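PDB 3I1A: spectinomycin phosphotransferase from Legionella pneumophila, which probably transfers a phosphate group from a nucleotide to spectinomycin, and so makes the bacterium resistant to this antibiotic. Local coordinates for residues V124-H129 with Y267-V272; R142-S147 with E233-P238; P148-I153 with I285-A290; D190-L195 with L277-H282; G248-V253 with N320-I325. All blocks are in the same frame, centred on the assembly; numbering follows the deposited sequence.

Contact 1: residues V124-H129 with Y267-V272; sequences VLRQIH and YGEINV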
# COMPACT_ATOMS: atom_id res chain seq x y z
N VAL A 124 7.91 13.56 7.10
CA VAL A 124 6.89 13.55 6.05
C VAL A 124 5.59 12.89 6.48
O VAL A 124 4.50 13.39 6.19
CB VAL A 124 7.45 12.87 4.76
CG1 VAL A 124 6.34 12.69 3.73
CG2 VAL A 124 8.55 13.75 4.19
N LEU A 125 5.69 11.78 7.18
CA LEU A 125 4.47 11.12 7.61
C LEU A 125 3.77 12.00 8.65
O LEU A 125 2.55 12.03 8.71
CB LEU A 125 4.77 9.74 8.17
CG LEU A 125 3.58 8.79 8.24
CD1 LEU A 125 2.93 8.65 6.85
CD2 LEU A 125 4.06 7.42 8.69
N ARG A 126 4.52 12.75 9.46
CA ARG A 126 3.84 13.63 10.41
C ARG A 126 3.13 14.74 9.63
O ARG A 126 2.02 15.16 9.98
CB ARG A 126 4.86 14.24 11.40
CG ARG A 126 4.24 15.21 12.44
CD ARG A 126 3.30 14.50 13.40
NE ARG A 126 2.66 15.43 14.34
CZ ARG A 126 3.27 16.00 15.38
NH1 ARG A 126 4.55 15.75 15.64
NH2 ARG A 126 2.60 16.84 16.17
N GLN A 127 3.77 15.23 8.56
CA GLN A 127 3.18 16.27 7.72
C GLN A 127 1.86 15.80 7.14
O GLN A 127 0.88 16.55 7.07
CB GLN A 127 4.09 16.62 6.54
CG GLN A 127 5.13 17.69 6.79
CD GLN A 127 5.74 18.16 5.48
OE1 GLN A 127 6.50 17.44 4.86
NE2 GLN A 127 5.38 19.36 5.04
N ILE A 128 1.85 14.55 6.69
CA ILE A 128 0.67 13.96 6.09
C ILE A 128 -0.42 13.84 7.14
O ILE A 128 -1.57 14.26 6.92
CB ILE A 128 1.00 12.56 5.47
CG1 ILE A 128 1.88 12.74 4.23
CG2 ILE A 128 -0.30 11.82 5.09
CD1 ILE A 128 2.68 11.47 3.86
N HIS A 129 -0.08 13.30 8.30
CA HIS A 129 -1.08 13.13 9.35
C HIS A 129 -1.65 14.46 9.85
O HIS A 129 -2.76 14.49 10.35
CB HIS A 129 -0.49 12.35 10.53
CG HIS A 129 -0.15 10.93 10.19
ND1 HIS A 129 0.57 10.12 11.03
CD2 HIS A 129 -0.49 10.18 9.12
CE1 HIS A 129 0.67 8.91 10.49
NE2 HIS A 129 0.03 8.92 9.33
N TYR A 267 9.32 12.25 13.36
CA TYR A 267 7.86 12.34 13.51
C TYR A 267 7.48 13.26 14.69
O TYR A 267 6.48 13.97 14.63
CB TYR A 267 7.32 10.93 13.72
CG TYR A 267 5.82 10.81 13.60
CD1 TYR A 267 5.19 10.82 12.35
CD2 TYR A 267 5.02 10.72 14.74
CE1 TYR A 267 3.78 10.73 12.24
CE2 TYR A 267 3.63 10.63 14.65
CZ TYR A 267 3.02 10.65 13.40
OH TYR A 267 1.64 10.64 13.33
N GLY A 268 8.29 13.21 15.74
CA GLY A 268 8.06 14.06 16.90
C GLY A 268 7.06 13.62 17.93
O GLY A 268 7.35 13.61 19.12
N GLU A 269 5.86 13.26 17.48
CA GLU A 269 4.80 12.82 18.37
C GLU A 269 5.05 11.41 18.90
O GLU A 269 4.95 10.43 18.15
CB GLU A 269 3.45 12.87 17.65
CG GLU A 269 2.30 12.47 18.55
CD GLU A 269 2.27 13.30 19.80
OE1 GLU A 269 1.91 14.50 19.71
OE2 GLU A 269 2.63 12.78 20.87
N ILE A 270 5.37 11.30 20.18
CA ILE A 270 5.63 9.99 20.76
C ILE A 270 4.49 9.39 21.55
O ILE A 270 4.63 8.31 22.13
CB ILE A 270 6.89 10.01 21.66
CG1 ILE A 270 6.86 11.23 22.58
CG2 ILE A 270 8.13 9.98 20.79
CD1 ILE A 270 7.90 11.18 23.68
N ASN A 271 3.35 10.09 21.61
CA ASN A 271 2.20 9.52 22.32
C ASN A 271 1.42 8.70 21.32
O ASN A 271 0.55 9.20 20.61
CB ASN A 271 1.33 10.61 22.93
CG ASN A 271 2.02 11.29 24.09
OD1 ASN A 271 2.28 10.67 25.12
ND2 ASN A 271 2.35 12.57 23.92
N VAL A 272 1.76 7.42 21.30
CA VAL A 272 1.18 6.46 20.38
C VAL A 272 0.31 5.51 21.17
O VAL A 272 0.73 4.97 22.20
CB VAL A 272 2.33 5.72 19.64
CG1 VAL A 272 1.77 4.70 18.63
CG2 VAL A 272 3.20 6.75 18.91
O HOH W 1 3.68 16.51 18.67

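Contact 2: residues R142-S147 with E233-P238; sequences RKEIYS and EPMLAP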
# COMPACT_ATOMS: atom_id res chain seq x y z
N ARG A 142 -12.40 6.59 2.56
CA ARG A 142 -12.95 5.49 3.31
C ARG A 142 -12.55 5.75 4.77
O ARG A 142 -11.48 6.33 5.05
CB ARG A 142 -12.40 4.16 2.81
CG ARG A 142 -10.90 4.03 2.88
CD ARG A 142 -10.45 2.98 1.91
NE ARG A 142 -9.01 2.75 2.04
CZ ARG A 142 -8.48 1.87 2.88
NH1 ARG A 142 -9.27 1.15 3.67
NH2 ARG A 142 -7.17 1.71 2.93
N LYS A 143 -13.42 5.35 5.69
CA LYS A 143 -13.19 5.54 7.11
C LYS A 143 -12.90 4.21 7.80
O LYS A 143 -13.45 3.17 7.42
CB LYS A 143 -14.43 6.17 7.76
CG LYS A 143 -14.37 7.68 8.05
CD LYS A 143 -14.32 8.54 6.81
CE LYS A 143 -15.64 8.52 6.05
NZ LYS A 143 -15.56 9.47 4.91
N GLU A 144 -12.02 4.23 8.80
CA GLU A 144 -11.75 3.02 9.55
C GLU A 144 -13.04 2.68 10.31
O GLU A 144 -13.58 3.53 11.03
CB GLU A 144 -10.64 3.24 10.58
CG GLU A 144 -10.32 2.04 11.47
CD GLU A 144 -9.93 0.83 10.65
OE1 GLU A 144 -8.82 0.88 10.07
OE2 GLU A 144 -10.73 -0.14 10.55
N ILE A 145 -13.54 1.46 10.12
CA ILE A 145 -14.74 1.03 10.86
C ILE A 145 -14.54 -0.27 11.64
O ILE A 145 -15.50 -0.85 12.16
CB ILE A 145 -15.98 0.89 9.94
CG1 ILE A 145 -15.74 -0.15 8.85
CG2 ILE A 145 -16.31 2.24 9.31
CD1 ILE A 145 -17.00 -0.40 8.00
N TYR A 146 -13.28 -0.71 11.74
CA TYR A 146 -12.91 -1.92 12.46
C TYR A 146 -13.70 -3.13 12.01
O TYR A 146 -14.14 -3.95 12.81
CB TYR A 146 -13.07 -1.67 13.96
CG TYR A 146 -12.15 -0.57 14.44
CD1 TYR A 146 -10.80 -0.81 14.63
CD2 TYR A 146 -12.61 0.74 14.62
CE1 TYR A 146 -9.92 0.21 14.98
CE2 TYR A 146 -11.72 1.78 14.98
CZ TYR A 146 -10.38 1.49 15.15
OH TYR A 146 -9.47 2.48 15.51
N SER A 147 -13.87 -3.23 10.69
CA SER A 147 -14.63 -4.32 10.10
C SER A 147 -14.14 -5.69 10.53
O SER A 147 -12.94 -5.94 10.59
CB SER A 147 -14.59 -4.22 8.58
OG SER A 147 -15.15 -5.37 7.99
N GLU A 233 -5.20 3.89 -2.25
CA GLU A 233 -6.26 3.70 -1.28
C GLU A 233 -6.00 4.33 0.09
O GLU A 233 -5.91 3.62 1.09
CB GLU A 233 -6.51 2.20 -1.11
CG GLU A 233 -6.89 1.49 -2.39
CD GLU A 233 -8.39 1.34 -2.55
OE1 GLU A 233 -9.09 2.38 -2.56
OE2 GLU A 233 -8.86 0.19 -2.65
N PRO A 234 -5.84 5.67 0.15
CA PRO A 234 -5.59 6.33 1.44
C PRO A 234 -6.89 6.23 2.24
O PRO A 234 -7.89 5.73 1.74
CB PRO A 234 -5.26 7.77 1.03
CG PRO A 234 -6.08 7.97 -0.22
CD PRO A 234 -5.91 6.64 -0.95
N MET A 235 -6.90 6.74 3.47
CA MET A 235 -8.10 6.64 4.32
C MET A 235 -8.01 7.57 5.53
O MET A 235 -6.98 8.20 5.76
CB MET A 235 -8.26 5.20 4.83
CG MET A 235 -7.25 4.81 5.92
SD MET A 235 -7.34 3.09 6.49
CE MET A 235 -9.03 3.01 7.10
N LEU A 236 -9.12 7.69 6.27
CA LEU A 236 -9.12 8.47 7.49
C LEU A 236 -9.15 7.42 8.58
O LEU A 236 -10.03 6.56 8.60
CB LEU A 236 -10.35 9.38 7.59
CG LEU A 236 -10.32 10.54 6.61
CD1 LEU A 236 -11.63 11.29 6.59
CD2 LEU A 236 -9.20 11.47 7.01
N ALA A 237 -8.18 7.46 9.49
CA ALA A 237 -8.12 6.47 10.53
C ALA A 237 -7.15 7.00 11.59
O ALA A 237 -6.53 8.04 11.39
CB ALA A 237 -7.58 5.16 9.92
N PRO A 238 -7.05 6.31 12.73
CA PRO A 238 -6.12 6.72 13.79
C PRO A 238 -4.72 6.66 13.17
O PRO A 238 -4.46 5.80 12.33
CB PRO A 238 -6.28 5.63 14.84
CG PRO A 238 -7.73 5.25 14.68
CD PRO A 238 -7.86 5.17 13.17
O HOH W 2 -10.45 6.27 0.40

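Contact 3: residues P148-I153 with I285-A290; sequences PKWREI and IVEDIA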
# COMPACT_ATOMS: atom_id res chain seq x y z
N PRO A 148 -15.07 -6.60 10.84
CA PRO A 148 -14.75 -7.96 11.25
C PRO A 148 -14.67 -8.91 10.03
O PRO A 148 -14.42 -10.10 10.19
CB PRO A 148 -15.91 -8.31 12.17
CG PRO A 148 -17.07 -7.70 11.42
CD PRO A 148 -16.49 -6.31 11.10
N LYS A 149 -14.85 -8.36 8.83
CA LYS A 149 -14.83 -9.16 7.59
C LYS A 149 -13.74 -10.22 7.51
O LYS A 149 -14.02 -11.41 7.30
CB LYS A 149 -14.71 -8.26 6.36
CG LYS A 149 -14.58 -9.08 5.06
CD LYS A 149 -14.61 -8.23 3.80
CE LYS A 149 -14.63 -9.11 2.56
NZ LYS A 149 -14.93 -8.36 1.31
N TRP A 150 -12.50 -9.79 7.68
CA TRP A 150 -11.35 -10.68 7.59
C TRP A 150 -11.26 -11.65 8.75
O TRP A 150 -10.89 -12.81 8.58
CB TRP A 150 -10.08 -9.85 7.48
CG TRP A 150 -10.22 -8.82 6.44
CD1 TRP A 150 -10.40 -7.47 6.63
CD2 TRP A 150 -10.26 -9.03 5.03
NE1 TRP A 150 -10.54 -6.84 5.42
CE2 TRP A 150 -10.46 -7.77 4.42
CE3 TRP A 150 -10.15 -10.17 4.22
CZ2 TRP A 150 -10.55 -7.62 3.03
CZ3 TRP A 150 -10.23 -10.02 2.84
CH2 TRP A 150 -10.43 -8.75 2.26
N ARG A 151 -11.58 -11.18 9.95
CA ARG A 151 -11.54 -12.08 11.08
C ARG A 151 -12.53 -13.21 10.86
O ARG A 151 -12.25 -14.35 11.19
CB ARG A 151 -11.89 -11.33 12.37
CG ARG A 151 -10.81 -10.33 12.79
CD ARG A 151 -11.08 -9.77 14.17
NE ARG A 151 -12.17 -8.81 14.19
CZ ARG A 151 -12.08 -7.55 13.78
NH1 ARG A 151 -10.93 -7.08 13.30
NH2 ARG A 151 -13.13 -6.73 13.90
N GLU A 152 -13.68 -12.90 10.30
CA GLU A 152 -14.70 -13.91 10.04
C GLU A 152 -14.21 -14.91 9.00
O GLU A 152 -14.38 -16.12 9.18
CB GLU A 152 -16.01 -13.26 9.56
CG GLU A 152 -16.65 -12.37 10.61
CD GLU A 152 -17.94 -11.71 10.14
OE1 GLU A 152 -18.03 -11.33 8.95
OE2 GLU A 152 -18.86 -11.55 10.97
N ILE A 153 -13.58 -14.42 7.94
CA ILE A 153 -13.07 -15.31 6.90
C ILE A 153 -12.04 -16.28 7.47
O ILE A 153 -12.07 -17.47 7.15
CB ILE A 153 -12.43 -14.52 5.75
CG1 ILE A 153 -13.53 -13.84 4.93
CG2 ILE A 153 -11.63 -15.45 4.84
CD1 ILE A 153 -13.01 -12.75 4.01
N ILE A 285 -2.21 -8.85 9.64
CA ILE A 285 -1.80 -10.25 9.39
C ILE A 285 -3.05 -11.10 9.14
O ILE A 285 -3.07 -11.96 8.26
CB ILE A 285 -0.96 -10.81 10.56
CG1 ILE A 285 0.30 -9.96 10.71
CG2 ILE A 285 -0.57 -12.26 10.30
CD1 ILE A 285 1.11 -10.22 11.97
N VAL A 286 -4.10 -10.85 9.92
CA VAL A 286 -5.36 -11.56 9.72
C VAL A 286 -5.87 -11.37 8.30
O VAL A 286 -6.35 -12.33 7.67
CB VAL A 286 -6.43 -11.08 10.73
CG1 VAL A 286 -7.81 -11.63 10.34
CG2 VAL A 286 -6.05 -11.51 12.12
N GLU A 287 -5.77 -10.14 7.80
CA GLU A 287 -6.20 -9.78 6.45
C GLU A 287 -5.43 -10.61 5.41
O GLU A 287 -6.01 -11.14 4.47
CB GLU A 287 -5.98 -8.27 6.20
CG GLU A 287 -7.20 -7.40 6.51
CD GLU A 287 -6.87 -5.94 6.85
OE1 GLU A 287 -6.02 -5.34 6.16
OE2 GLU A 287 -7.48 -5.41 7.80
N ASP A 288 -4.12 -10.72 5.60
CA ASP A 288 -3.26 -11.50 4.70
C ASP A 288 -3.52 -13.02 4.84
O ASP A 288 -3.45 -13.75 3.86
CB ASP A 288 -1.77 -11.24 4.97
CG ASP A 288 -1.26 -9.96 4.31
OD1 ASP A 288 -1.94 -9.43 3.42
OD2 ASP A 288 -0.15 -9.52 4.67
N ILE A 289 -3.82 -13.49 6.05
CA ILE A 289 -4.06 -14.93 6.20
C ILE A 289 -5.33 -15.24 5.42
O ILE A 289 -5.46 -16.30 4.78
CB ILE A 289 -4.23 -15.34 7.72
CG1 ILE A 289 -2.87 -15.30 8.41
CG2 ILE A 289 -4.81 -16.75 7.84
CD1 ILE A 289 -2.92 -15.46 9.92
N ALA A 290 -6.29 -14.32 5.46
CA ALA A 290 -7.55 -14.53 4.77
C ALA A 290 -7.35 -14.57 3.25
O ALA A 290 -7.88 -15.45 2.57
CB ALA A 290 -8.56 -13.42 5.15

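Contact 4: residues D190-L195 with L277-H282; sequences DTSEKL and LSYYRH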
# COMPACT_ATOMS: atom_id res chain seq x y z
N ASP A 190 -8.03 -13.75 17.53
CA ASP A 190 -8.66 -13.45 18.81
C ASP A 190 -8.12 -12.17 19.43
O ASP A 190 -8.85 -11.47 20.17
CB ASP A 190 -8.47 -14.62 19.77
CG ASP A 190 -9.14 -15.91 19.27
OD1 ASP A 190 -10.00 -15.84 18.37
OD2 ASP A 190 -8.82 -16.98 19.82
N THR A 191 -6.86 -11.84 19.13
CA THR A 191 -6.29 -10.62 19.69
C THR A 191 -6.82 -9.43 18.92
O THR A 191 -7.15 -8.40 19.52
CB THR A 191 -4.76 -10.61 19.65
OG1 THR A 191 -4.26 -11.60 20.55
CG2 THR A 191 -4.23 -9.24 20.08
N SER A 192 -6.89 -9.56 17.60
CA SER A 192 -7.44 -8.48 16.78
C SER A 192 -8.89 -8.22 17.23
O SER A 192 -9.30 -7.08 17.39
CB SER A 192 -7.40 -8.88 15.30
OG SER A 192 -8.10 -7.93 14.52
N GLU A 193 -9.66 -9.30 17.44
CA GLU A 193 -11.06 -9.19 17.86
C GLU A 193 -11.17 -8.51 19.24
O GLU A 193 -11.96 -7.59 19.41
CB GLU A 193 -11.71 -10.58 17.87
CG GLU A 193 -13.23 -10.65 18.13
CD GLU A 193 -14.09 -10.02 17.03
OE1 GLU A 193 -13.86 -10.27 15.82
OE2 GLU A 193 -15.05 -9.30 17.38
N LYS A 194 -10.38 -8.97 20.21
CA LYS A 194 -10.37 -8.41 21.57
C LYS A 194 -10.00 -6.93 21.57
O LYS A 194 -10.61 -6.12 22.28
CB LYS A 194 -9.38 -9.17 22.44
CG LYS A 194 -9.24 -8.69 23.88
CD LYS A 194 -7.91 -9.16 24.48
CE LYS A 194 -7.94 -9.21 26.01
NZ LYS A 194 -8.80 -10.32 26.56
N LEU A 195 -8.98 -6.59 20.79
CA LEU A 195 -8.55 -5.21 20.73
C LEU A 195 -9.58 -4.34 20.03
O LEU A 195 -9.75 -3.18 20.40
CB LEU A 195 -7.17 -5.11 20.05
CG LEU A 195 -6.02 -5.78 20.82
CD1 LEU A 195 -4.70 -5.54 20.09
CD2 LEU A 195 -5.95 -5.22 22.24
N LEU A 277 -2.20 0.45 18.00
CA LEU A 277 -1.02 0.01 17.24
C LEU A 277 -0.98 -1.53 17.21
O LEU A 277 -0.71 -2.13 16.16
CB LEU A 277 0.27 0.54 17.87
CG LEU A 277 1.54 0.42 17.01
CD1 LEU A 277 1.60 1.54 15.99
CD2 LEU A 277 2.78 0.53 17.92
N SER A 278 -1.25 -2.16 18.34
CA SER A 278 -1.23 -3.63 18.40
C SER A 278 -2.39 -4.20 17.58
O SER A 278 -2.25 -5.23 16.92
CB SER A 278 -1.31 -4.12 19.84
OG SER A 278 -1.22 -5.55 19.88
N TYR A 279 -3.54 -3.53 17.62
CA TYR A 279 -4.70 -3.97 16.84
C TYR A 279 -4.35 -4.04 15.34
O TYR A 279 -4.64 -5.02 14.66
CB TYR A 279 -5.87 -3.00 17.00
CG TYR A 279 -6.95 -3.24 15.97
CD1 TYR A 279 -7.79 -4.35 16.06
CD2 TYR A 279 -7.08 -2.41 14.85
CE1 TYR A 279 -8.72 -4.63 15.06
CE2 TYR A 279 -8.01 -2.67 13.84
CZ TYR A 279 -8.83 -3.79 13.96
OH TYR A 279 -9.75 -4.04 12.99
N TYR A 280 -3.75 -2.97 14.82
CA TYR A 280 -3.42 -2.96 13.40
C TYR A 280 -2.40 -4.02 13.00
O TYR A 280 -2.55 -4.63 11.96
CB TYR A 280 -2.93 -1.58 12.96
CG TYR A 280 -4.06 -0.63 12.65
CD1 TYR A 280 -4.99 -0.94 11.66
CD2 TYR A 280 -4.21 0.57 13.35
CE1 TYR A 280 -6.04 -0.07 11.36
CE2 TYR A 280 -5.23 1.44 13.06
CZ TYR A 280 -6.15 1.13 12.06
OH TYR A 280 -7.16 2.00 11.71
N ARG A 281 -1.37 -4.24 13.82
CA ARG A 281 -0.36 -5.24 13.48
C ARG A 281 -0.97 -6.63 13.46
O ARG A 281 -0.60 -7.44 12.60
CB ARG A 281 0.80 -5.20 14.46
CG ARG A 281 1.60 -3.94 14.33
CD ARG A 281 2.79 -3.96 15.27
NE ARG A 281 3.68 -2.84 14.96
CZ ARG A 281 4.68 -2.45 15.74
NH1 ARG A 281 4.92 -3.07 16.89
NH2 ARG A 281 5.43 -1.42 15.37
N HIS A 282 -1.88 -6.93 14.38
CA HIS A 282 -2.52 -8.24 14.35
C HIS A 282 -3.53 -8.32 13.21
O HIS A 282 -3.55 -9.30 12.47
CB HIS A 282 -3.24 -8.54 15.69
CG HIS A 282 -2.31 -8.85 16.84
ND1 HIS A 282 -1.57 -7.88 17.48
CD2 HIS A 282 -1.99 -10.02 17.43
CE1 HIS A 282 -0.82 -8.45 18.41
NE2 HIS A 282 -1.06 -9.75 18.40
O HOH W 3 -1.22 -11.29 20.90

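Contact 5: residues G248-V253 with N320-I325; sequences GGVGNV and NNVVEI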
# COMPACT_ATOMS: atom_id res chain seq x y z
N GLY A 248 7.42 -2.57 12.33
CA GLY A 248 6.42 -3.61 12.10
C GLY A 248 6.94 -4.90 11.47
O GLY A 248 6.29 -5.93 11.56
N GLY A 249 8.08 -4.82 10.80
CA GLY A 249 8.67 -6.01 10.19
C GLY A 249 8.09 -6.53 8.88
O GLY A 249 8.39 -7.67 8.50
N VAL A 250 7.25 -5.75 8.21
CA VAL A 250 6.66 -6.19 6.95
C VAL A 250 7.77 -6.39 5.92
O VAL A 250 8.52 -5.44 5.59
CB VAL A 250 5.63 -5.16 6.40
CG1 VAL A 250 5.08 -5.63 5.05
CG2 VAL A 250 4.49 -5.01 7.38
N GLY A 251 7.88 -7.63 5.43
CA GLY A 251 8.90 -7.98 4.45
C GLY A 251 10.24 -8.31 5.07
O GLY A 251 11.27 -8.33 4.38
N ASN A 252 10.23 -8.56 6.37
CA ASN A 252 11.42 -8.88 7.15
C ASN A 252 12.46 -7.76 7.18
O ASN A 252 13.67 -8.01 7.24
CB ASN A 252 12.05 -10.19 6.67
CG ASN A 252 12.43 -11.09 7.83
OD1 ASN A 252 11.71 -12.03 8.18
ND2 ASN A 252 13.55 -10.78 8.46
N VAL A 253 11.99 -6.53 7.10
CA VAL A 253 12.83 -5.35 7.21
C VAL A 253 11.96 -4.43 8.07
O VAL A 253 10.79 -4.75 8.30
CB VAL A 253 13.13 -4.69 5.81
CG1 VAL A 253 13.98 -5.65 4.96
CG2 VAL A 253 11.84 -4.35 5.09
N ASN A 320 11.56 -12.81 13.73
CA ASN A 320 11.58 -11.36 13.56
C ASN A 320 10.67 -10.88 12.44
O ASN A 320 10.88 -9.78 11.92
CB ASN A 320 13.01 -10.86 13.26
CG ASN A 320 14.06 -11.49 14.15
OD1 ASN A 320 15.25 -11.51 13.80
ND2 ASN A 320 13.64 -11.99 15.31
N ASN A 321 9.70 -11.68 12.02
CA ASN A 321 8.81 -11.21 10.97
C ASN A 321 7.54 -10.65 11.60
O ASN A 321 7.49 -10.45 12.83
CB ASN A 321 8.50 -12.30 9.93
CG ASN A 321 8.21 -11.72 8.54
OD1 ASN A 321 7.16 -11.13 8.30
ND2 ASN A 321 9.16 -11.86 7.62
N VAL A 322 6.50 -10.40 10.81
CA VAL A 322 5.30 -9.75 11.35
C VAL A 322 4.58 -10.40 12.53
O VAL A 322 4.13 -9.71 13.44
CB VAL A 322 4.28 -9.39 10.23
CG1 VAL A 322 4.94 -8.37 9.26
CG2 VAL A 322 3.81 -10.63 9.45
N VAL A 323 4.47 -11.72 12.53
CA VAL A 323 3.78 -12.37 13.62
C VAL A 323 4.50 -12.20 14.95
O VAL A 323 3.88 -11.81 15.94
CB VAL A 323 3.54 -13.87 13.33
CG1 VAL A 323 2.92 -14.54 14.58
CG2 VAL A 323 2.61 -14.00 12.12
N GLU A 324 5.80 -12.48 14.99
CA GLU A 324 6.55 -12.36 16.24
C GLU A 324 6.56 -10.94 16.77
O GLU A 324 6.50 -10.72 17.98
CB GLU A 324 7.98 -12.87 16.06
CG GLU A 324 8.05 -14.35 15.68
CD GLU A 324 9.44 -14.94 15.83
OE1 GLU A 324 10.42 -14.18 15.70
OE2 GLU A 324 9.54 -16.16 16.07
N ILE A 325 6.64 -9.97 15.87
CA ILE A 325 6.61 -8.56 16.26
C ILE A 325 5.22 -8.15 16.78
O ILE A 325 5.10 -7.39 17.74
CB ILE A 325 7.03 -7.67 15.08
CG1 ILE A 325 8.53 -7.86 14.80
CG2 ILE A 325 6.71 -6.20 15.38
CD1 ILE A 325 8.99 -7.17 13.55
O HOH W 4 3.81 -6.74 12.73
O HOH W 5 6.07 -9.83 5.95

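Contact 1: residues V124-H129 with Y267-V272
Arg126 and His129, on the last turn of helix 115-129, hold Tyr267, the last residue of helix 257-267. The site lies in the helical lobe of this kinase-like fold. Arg126 runs over one face of the tyrosine ring. Arg126 CD stands 3.9 Å from the Tyr267 ring centroid, a CH-pi contact. The chain bends at chi2 (66°) and carries the guanidinium past the ring to the helix end. There Arg126 NH1 donates to Tyr267 O at 2.8 Å, with the oxygen in the guanidinium plane. The hydroxyl of Tyr267 meets His129 ND1 at 2.6 Å, in the imidazole plane and nearly straight (173°). Either could be the donor. On the other side of the imidazole, NE2 bonds Asp242, so both nitrogens fix the rotation of this ring. Arg126 NH2 also forms a salt bridge with Glu130. Gly268 breaks the helix with positive phi, and the chain turns so that Glu269 CB covers one face of the guanidinium, 3.7 Å from Arg126 NH1. Water 1 links Arg126 NH2 (2.7 Å) to Glu269 OE1 (2.9 Å). The other oxygen, Glu269 OE2, accepts from Asn271 N through its anti lone pair and from Asn271 ND2 on its syn side.

Contact 2: residues R142-S147 with E233-P238
Arg142 and Lys143 run parallel to Met235 and Leu236, with Leu236 N donating to Arg142 O at 3.0 Å and Glu144 N to Leu236 O at 3.1 Å. Arg142 CG sits between the backbone N and the carbonyl carbon (chi1 59°), and the extended chain reaches across to the carbonyls just before strand 235-237. Arg142 NH2 donates to Glu233 O at 2.9 Å, near the guanidinium plane. NE adds weak bonds to Glu233 O and Pro234 O. Met235 CB lies over one face of the guanidinium. Strand 142-143, weakly bonded, is the edge of a small mixed sheet, with 235-237 in the middle and 207-209 beyond. The Glu233 side chain is about 6 Å from that of Asp230, which binds magnesium in another structure; no metal is present here. Lys143 and Leu236 lie side by side, CD to CD1 3.9 Å, while Lys143 NZ bonds Leu141 O. Glu144 CB packs on Ala237 CB at 3.7 Å. Glu144 OE1 bonds Tyr280, and OE2 accepts from Tyr146 N. Tyr146 OH touches Pro238 CG at 3.4 Å.

Contact 3: residues P148-I153 with I285-A290
The Trp150 indole has a neighbour over each face. On one lies Glu287, which has two conformers: in one of them Glu287 CG stands 3.4 Å from the centroid of the five-membered ring of Trp150, a CH-pi contact. Lys149 CG stands over the opposite face. At the edge, Ala290 CB meets Trp150 CE3 at 3.7 Å. The same methyl of Ala290 touches Ile153 CG2, also at 3.7 Å, so it sits between two side chains one turn apart. Val286 CG1 rests on the backbone of helix 149-157, 3.7 Å from Trp150 O, and reaches Arg151 CG at 4.1 Å. The helix axes pass 8.5 Å apart and cross at 51°. This packs the short helix 149-157 onto the long helix 274-297 in the helical lobe. Arg151 turns its charged end elsewhere, to salt bridges with Glu193 and Glu283. Between the two segments, then, the join rests on Val286, Ala290 and Ile153 and is apolar. Glu287 adds its aliphatic carbon only tentatively, and the fit depends on shape rather than on directed polar bonds.

Contact 4: residues D190-L195 with L277-H282
Thr191 sets its methyl over the face of the His282 imidazole. Thr191 CG2 stands 3.6 Å from the His282 ring centroid and almost on the ring normal, a CH-pi contact. With chi1 at -67°, Thr191 keeps OG1 beside its own backbone N, where it bonds Arg187 O. The same torsion leaves CG2 to face the histidine. His282 is held by its own helix: ND1 donates to Ser278 O at 2.8 Å. That oxygen also takes the backbone N-H of His282, and the two donors come from opposite faces of its carbonyl plane. Water 3 spans the gap between Thr191 OG1 (3.1 Å) and His282 NE2 (2.9 Å). Tyr279 swings its ring out with CG anti to the backbone N (chi1 167°). The ring meets Ser192 edge-on, with Tyr279 CD1 3.4 Å from Ser192 O, near the ring plane. Ser192 OG comes near Tyr279 CE1 from outside the ring plane; its polar partner is Glu283. Leu195 fills the next turn. Leu195 CD1 reaches Tyr279 N at 3.4 Å and touches Ser278 OG, whose hydrogen-bond partner is Glu330. Helices 182-198 and 274-297 are an antiparallel pair of the helical lobe of this kinase-like fold, axes 8.6 Å apart at 144°. Around them, Tyr279 bonds Arg151 of helix 149-157 and meets Tyr146 edge-to-face, while Ala326 of helix 322-329 packs against His282.

Contact 5: residues G248-V253 with N320-I325
Gly249 to Asn252 form a type II beta turn. Asn252 N closes it on Gly249 O at 3.0 Å. The turn faces Asn321, the N-cap of helix 322-329. Asn321 ND2 donates to Asn252 OD1 at 2.6 Å. The bond is bent (141°), and the amide planes stand 61° apart. Asn321 OD1 accepts from Val322 N and from water 5, which also takes the N-H of Gly251. The turn belongs to the loop between helices 240-243 and 257-267, so the contact ties the C-terminal helix to that loop within the kinase-like helical lobe. The Val250 side chain lies about 8 Å from that of Asn217, which binds magnesium in another structure; no metal is present here. Val322 CG1 fits against the turn, 3.6 Å from Val250 CA and equally near Gly249 O. Gly249 has positive phi, and its bare CA lets Ile325 CD1 approach to 3.6 Å. The methyl occupies the side where a beta carbon would stand. Water 4 donates to both Gly248 O (2.9 Å) and Val322 O (3.1 Å).

How the contacts relate
Contacts 3 and 4 share helix 274-297. Contact 4 is buried throughout, and contact 3 partly; neither has a direct hydrogen bond between its segments. Arg151 joins them through a salt bridge to Glu193. Contact 2 is also largely buried, but backbone bonds of a sheet hold it, with exposed Arg142 and Lys143 at its rim. It meets contact 4 where Glu144 bonds Tyr280 and Tyr146 packs on Tyr279. Contacts 1 and 5 are partly buried and use side-chain bonds and waters. Contact 1 joins two helix ends, with loop residue Glu269 added; contact 5 joins a loop turn to a helix start. Contact 5 reaches contact 3 through Ile285 on Val322. Contact 1 meets contact 4 lightly, Val272 on Leu277.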